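Local coordinates for protein ricin B lectin (Clostridium thermocellum, PDB 3VSF) that probably hydrolyses beta-1,3-galactan from the chain end as an exo-beta-1,3-galactanase, with a family 43 glycosidase domain joined to a ricin-type beta-trefoil lectin domain, at residues Met183-Gly195 with Glu235-Tyr247. Numbering follows the deposited sequence.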
loop_
_atom_site.group_PDB
_atom_site.type_symbol
_atom_site.label_atom_id
_atom_site.label_comp_id
_atom_site.label_asym_id
_atom_site.label_seq_id
_atom_site.Cartn_x
_atom_site.Cartn_y
_atom_site.Cartn_z
ATOM N N MET A 183 -11.501 14.390 -20.337
ATOM C CA MET A 183 -10.469 14.847 -19.414
ATOM C C MET A 183 -9.663 13.650 -18.921
ATOM O O MET A 183 -10.190 12.544 -18.803
ATOM C CB MET A 183 -11.087 15.593 -18.230
ATOM C CG MET A 183 -11.888 16.826 -18.618
ATOM S SD MET A 183 -12.401 17.821 -17.205
ATOM C CE MET A 183 -10.818 18.405 -16.607
ATOM N N SER A 184 -8.384 13.874 -18.641
ATOM C CA SER A 184 -7.504 12.798 -18.203
ATOM C C SER A 184 -6.436 13.308 -17.244
ATOM O O SER A 184 -5.424 13.868 -17.669
ATOM C CB SER A 184 -6.846 12.123 -19.409
ATOM O OG SER A 184 -5.904 11.148 -19.000
ATOM N N ARG A 185 -6.666 13.113 -15.949
ATOM C CA ARG A 185 -5.705 13.531 -14.932
ATOM C C ARG A 185 -4.950 12.337 -14.352
ATOM O O ARG A 185 -4.150 11.709 -15.046
ATOM C CB ARG A 185 -6.396 14.333 -13.827
ATOM C CG ARG A 185 -6.947 15.670 -14.300
ATOM C CD ARG A 185 -7.105 16.648 -13.146
ATOM N NE ARG A 185 -7.364 18.007 -13.613
ATOM C CZ ARG A 185 -8.564 18.575 -13.640
ATOM N NH1 ARG A 185 -9.628 17.902 -13.221
ATOM N NH2 ARG A 185 -8.704 19.817 -14.082
ATOM N N ASP A 186 -5.195 12.032 -13.080
ATOM C CA ASP A 186 -4.554 10.888 -12.438
ATOM C C ASP A 186 -4.765 9.632 -13.273
ATOM O O ASP A 186 -5.895 9.294 -13.622
ATOM C CB ASP A 186 -5.093 10.688 -11.020
ATOM C CG ASP A 186 -4.625 11.765 -10.060
ATOM O OD1 ASP A 186 -4.303 12.879 -10.526
ATOM O OD2 ASP A 186 -4.578 11.498 -8.840
ATOM N N CYS A 187 -3.674 8.944 -13.592
ATOM C CA CYS A 187 -3.734 7.823 -14.522
ATOM C C CYS A 187 -2.898 6.627 -14.078
ATOM O O CYS A 187 -2.211 6.675 -13.058
ATOM C CB CYS A 187 -3.271 8.271 -15.907
ATOM S SG CYS A 187 -1.548 8.810 -15.951
ATOM N N ASN A 188 -2.965 5.556 -14.865
ATOM C CA ASN A 188 -2.182 4.352 -14.618
ATOM C C ASN A 188 -2.327 3.371 -15.780
ATOM O O ASN A 188 -3.300 3.432 -16.530
ATOM C CB ASN A 188 -2.609 3.690 -13.308
ATOM C CG ASN A 188 -1.466 2.972 -12.617
ATOM O OD1 ASN A 188 -0.537 2.492 -13.266
ATOM N ND2 ASN A 188 -1.526 2.902 -11.293
ATOM N N VAL A 189 -1.358 2.473 -15.928
ATOM C CA VAL A 189 -1.373 1.514 -17.029
ATOM C C VAL A 189 -1.495 0.075 -16.538
ATOM O O VAL A 189 -1.141 -0.238 -15.401
ATOM C CB VAL A 189 -0.113 1.637 -17.904
ATOM C CG1 VAL A 189 -0.033 3.022 -18.526
ATOM C CG2 VAL A 189 1.133 1.343 -17.084
ATOM N N PHE A 190 -1.995 -0.798 -17.408
ATOM C CA PHE A 190 -2.169 -2.206 -17.073
ATOM C C PHE A 190 -2.058 -3.098 -18.306
ATOM O O PHE A 190 -2.623 -2.795 -19.358
ATOM C CB PHE A 190 -3.517 -2.429 -16.386
ATOM C CG PHE A 190 -3.920 -3.873 -16.296
ATOM C CD1 PHE A 190 -4.859 -4.399 -17.167
ATOM C CD2 PHE A 190 -3.356 -4.707 -15.343
ATOM C CE1 PHE A 190 -5.232 -5.728 -17.088
ATOM C CE2 PHE A 190 -3.724 -6.036 -15.260
ATOM C CZ PHE A 190 -4.663 -6.547 -16.133
ATOM N N VAL A 191 -1.328 -4.201 -18.167
ATOM C CA VAL A 191 -1.174 -5.166 -19.249
ATOM C C VAL A 191 -1.884 -6.467 -18.893
ATOM O O VAL A 191 -1.509 -7.144 -17.935
ATOM C CB VAL A 191 0.309 -5.468 -19.527
ATOM C CG1 VAL A 191 0.450 -6.301 -20.792
ATOM C CG2 VAL A 191 1.100 -4.175 -19.646
ATOM N N ASP A 192 -2.907 -6.814 -19.667
ATOM C CA ASP A 192 -3.716 -7.994 -19.380
ATOM C C ASP A 192 -3.026 -9.282 -19.830
ATOM O O ASP A 192 -2.015 -9.245 -20.533
ATOM C CB ASP A 192 -5.094 -7.868 -20.034
ATOM C CG ASP A 192 -6.100 -8.855 -19.470
ATOM O OD1 ASP A 192 -5.944 -9.264 -18.300
ATOM O OD2 ASP A 192 -7.048 -9.218 -20.197
ATOM N N THR A 193 -3.581 -10.418 -19.418
ATOM C CA THR A 193 -3.015 -11.723 -19.748
ATOM C C THR A 193 -3.007 -11.972 -21.252
ATOM O O THR A 193 -2.060 -12.546 -21.788
ATOM C CB THR A 193 -3.792 -12.864 -19.061
ATOM O OG1 THR A 193 -5.149 -12.867 -19.522
ATOM C CG2 THR A 193 -3.772 -12.694 -17.550
ATOM N N ASP A 194 -4.068 -11.540 -21.927
ATOM C CA ASP A 194 -4.197 -11.738 -23.366
ATOM C C ASP A 194 -3.241 -10.848 -24.157
ATOM O O ASP A 194 -3.121 -10.978 -25.375
ATOM C CB ASP A 194 -5.641 -11.499 -23.816
ATOM C CG ASP A 194 -6.193 -10.173 -23.331
ATOM O OD1 ASP A 194 -5.390 -9.276 -22.996
ATOM O OD2 ASP A 194 -7.433 -10.024 -23.285
ATOM N N GLY A 195 -2.564 -9.943 -23.457
ATOM C CA GLY A 195 -1.596 -9.064 -24.088
ATOM C C GLY A 195 -2.168 -7.713 -24.467
ATOM O O GLY A 195 -1.484 -6.889 -25.073
ATOM N N GLU A 235 -9.614 8.653 -7.216
ATOM C CA GLU A 235 -8.361 9.106 -7.813
ATOM C C GLU A 235 -7.239 8.086 -7.643
ATOM O O GLU A 235 -7.456 6.993 -7.122
ATOM C CB GLU A 235 -7.938 10.446 -7.207
ATOM C CG GLU A 235 -9.039 11.489 -7.196
ATOM C CD GLU A 235 -9.667 11.683 -8.561
ATOM O OE1 GLU A 235 -8.916 11.779 -9.554
ATOM O OE2 GLU A 235 -10.912 11.728 -8.641
ATOM N N ALA A 236 -6.043 8.459 -8.089
ATOM C CA ALA A 236 -4.860 7.605 -7.989
ATOM C C ALA A 236 -5.175 6.123 -8.184
ATOM O O ALA A 236 -4.853 5.300 -7.327
ATOM C CB ALA A 236 -4.164 7.827 -6.655
ATOM N N PRO A 237 -5.794 5.776 -9.321
ATOM C CA PRO A 237 -6.217 4.392 -9.555
ATOM C C PRO A 237 -5.046 3.456 -9.838
ATOM O O PRO A 237 -4.065 3.858 -10.464
ATOM C CB PRO A 237 -7.106 4.510 -10.793
ATOM C CG PRO A 237 -6.554 5.677 -11.528
ATOM C CD PRO A 237 -6.095 6.646 -10.472
ATOM N N CYS A 238 -5.159 2.218 -9.369
ATOM C CA CYS A 238 -4.167 1.185 -9.643
ATOM C C CYS A 238 -4.875 -0.072 -10.130
ATOM O O CYS A 238 -5.712 -0.633 -9.424
ATOM C CB CYS A 238 -3.351 0.871 -8.387
ATOM S SG CYS A 238 -2.409 2.266 -7.727
ATOM N N LEU A 239 -4.545 -0.509 -11.340
ATOM C CA LEU A 239 -5.202 -1.670 -11.928
ATOM C C LEU A 239 -4.296 -2.897 -11.921
ATOM O O LEU A 239 -3.196 -2.870 -12.472
ATOM C CB LEU A 239 -5.661 -1.360 -13.354
ATOM C CG LEU A 239 -6.495 -2.442 -14.040
ATOM C CD1 LEU A 239 -7.685 -2.828 -13.175
ATOM C CD2 LEU A 239 -6.953 -1.978 -15.413
ATOM N N ILE A 240 -4.767 -3.969 -11.289
ATOM C CA ILE A 240 -4.008 -5.214 -11.210
ATOM C C ILE A 240 -4.908 -6.431 -11.407
ATOM O O ILE A 240 -6.132 -6.313 -11.432
ATOM C CB ILE A 240 -3.275 -5.348 -9.861
ATOM C CG1 ILE A 240 -4.282 -5.428 -8.711
ATOM C CG2 ILE A 240 -2.312 -4.190 -9.652
ATOM C CD1 ILE A 240 -3.639 -5.544 -7.346
ATOM N N LYS A 241 -4.289 -7.599 -11.543
ATOM C CA LYS A 241 -5.020 -8.847 -11.728
ATOM C C LYS A 241 -4.316 -9.975 -10.981
ATOM O O LYS A 241 -3.091 -9.984 -10.874
ATOM C CB LYS A 241 -5.127 -9.183 -13.217
ATOM C CG LYS A 241 -5.958 -10.416 -13.531
ATOM C CD LYS A 241 -6.035 -10.654 -15.031
ATOM C CE LYS A 241 -6.954 -11.818 -15.367
ATOM N NZ LYS A 241 -7.079 -12.019 -16.838
ATOM N N ARG A 242 -5.090 -10.924 -10.461
ATOM C CA ARG A 242 -4.513 -12.031 -9.705
ATOM C C ARG A 242 -4.919 -13.394 -10.263
ATOM O O ARG A 242 -4.135 -14.045 -10.954
ATOM C CB ARG A 242 -4.887 -11.927 -8.223
ATOM C CG ARG A 242 -3.981 -12.732 -7.304
ATOM C CD ARG A 242 -4.404 -12.604 -5.850
ATOM N NE ARG A 242 -4.821 -13.887 -5.291
ATOM C CZ ARG A 242 -4.003 -14.736 -4.678
ATOM N NH1 ARG A 242 -2.718 -14.439 -4.537
ATOM N NH2 ARG A 242 -4.470 -15.882 -4.200
ATOM N N ASN A 243 -6.140 -13.822 -9.959
ATOM C CA ASN A 243 -6.625 -15.124 -10.408
ATOM C C ASN A 243 -7.926 -15.011 -11.188
ATOM O O ASN A 243 -8.974 -15.468 -10.732
ATOM C CB ASN A 243 -6.822 -16.060 -9.217
ATOM C CG ASN A 243 -5.603 -16.124 -8.320
ATOM O OD1 ASN A 243 -4.474 -15.950 -8.777
ATOM N ND2 ASN A 243 -5.827 -16.370 -7.034
ATOM N N GLY A 244 -7.857 -14.404 -12.367
ATOM C CA GLY A 244 -9.049 -14.149 -13.154
ATOM C C GLY A 244 -9.873 -13.059 -12.500
ATOM O O GLY A 244 -11.022 -12.820 -12.871
ATOM N N TYR A 245 -9.273 -12.398 -11.515
ATOM C CA TYR A 245 -9.922 -11.305 -10.805
ATOM C C TYR A 245 -9.157 -9.999 -10.988
ATOM O O TYR A 245 -7.964 -9.921 -10.694
ATOM C CB TYR A 245 -10.038 -11.627 -9.313
ATOM C CG TYR A 245 -11.215 -12.506 -8.954
ATOM C CD1 TYR A 245 -12.448 -11.952 -8.641
ATOM C CD2 TYR A 245 -11.091 -13.889 -8.922
ATOM C CE1 TYR A 245 -13.527 -12.748 -8.310
ATOM C CE2 TYR A 245 -12.166 -14.695 -8.593
ATOM C CZ TYR A 245 -13.381 -14.119 -8.287
ATOM O OH TYR A 245 -14.454 -14.915 -7.958
ATOM N N TYR A 246 -9.850 -8.975 -11.476
ATOM C CA TYR A 246 -9.259 -7.653 -11.612
ATOM C C TYR A 246 -9.507 -6.846 -10.344
ATOM O O TYR A 246 -10.582 -6.926 -9.749
ATOM C CB TYR A 246 -9.836 -6.920 -12.825
ATOM C CG TYR A 246 -9.608 -7.627 -14.143
ATOM C CD1 TYR A 246 -10.617 -8.377 -14.736
ATOM C CD2 TYR A 246 -8.386 -7.545 -14.796
ATOM C CE1 TYR A 246 -10.415 -9.023 -15.941
ATOM C CE2 TYR A 246 -8.173 -8.187 -16.002
ATOM C CZ TYR A 246 -9.191 -8.926 -16.569
ATOM O OH TYR A 246 -8.985 -9.569 -17.769
ATOM N N TYR A 247 -8.509 -6.075 -9.926
ATOM C CA TYR A 247 -8.622 -5.277 -8.712
ATOM C C TYR A 247 -8.252 -3.821 -8.972
ATOM O O TYR A 247 -7.224 -3.532 -9.582
ATOM C CB TYR A 247 -7.740 -5.858 -7.606
ATOM C CG TYR A 247 -8.041 -7.304 -7.288
ATOM C CD1 TYR A 247 -8.986 -7.644 -6.329
ATOM C CD2 TYR A 247 -7.382 -8.332 -7.950
ATOM C CE1 TYR A 247 -9.265 -8.966 -6.038
ATOM C CE2 TYR A 247 -7.653 -9.656 -7.665
ATOM C CZ TYR A 247 -8.595 -9.967 -6.709
ATOM O OH TYR A 247 -8.866 -11.286 -6.424
#
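F190 packs on L239 in the apolar middle of this contact. L239 CG sits over one face of the F190 ring, 4.2 Å from its centroid, a CH-pi contact. CG of F190 is anti to the backbone N (chi1 166°), which carries the ring on toward K241 and Y246. There F190 CZ meets the edge of the Y246 ring, 3.9 Å from Y246 CE2. Beside this apolar patch, N188 ND2 donates to P237 O at 2.8 Å. P237 O lies close to the N188 amide plane, and a lone pair of the P237 carbonyl takes the N-H. N188 OD1 takes the N-H of V189, so both ends of the amide are held. Strands 187-191 and 237-241 run almost parallel, 5° apart. Each starts a four-stranded antiparallel sheet, and the two sheets are successive blades of the five-bladed beta-propeller of family 43. The blades meet through side chains, some bonded to the facing backbone, not through a shared sheet. At one end D186 OD2 pairs with R119 and takes only a weak bond from A236 N. The other end is looser and reaches solvent at T193. The extended K241 chain brings NZ to D192 OD1, a 3.3 Å salt bridge. NZ also donates to Y246 OH at 3.2 Å and, weakly, to T193 OG1.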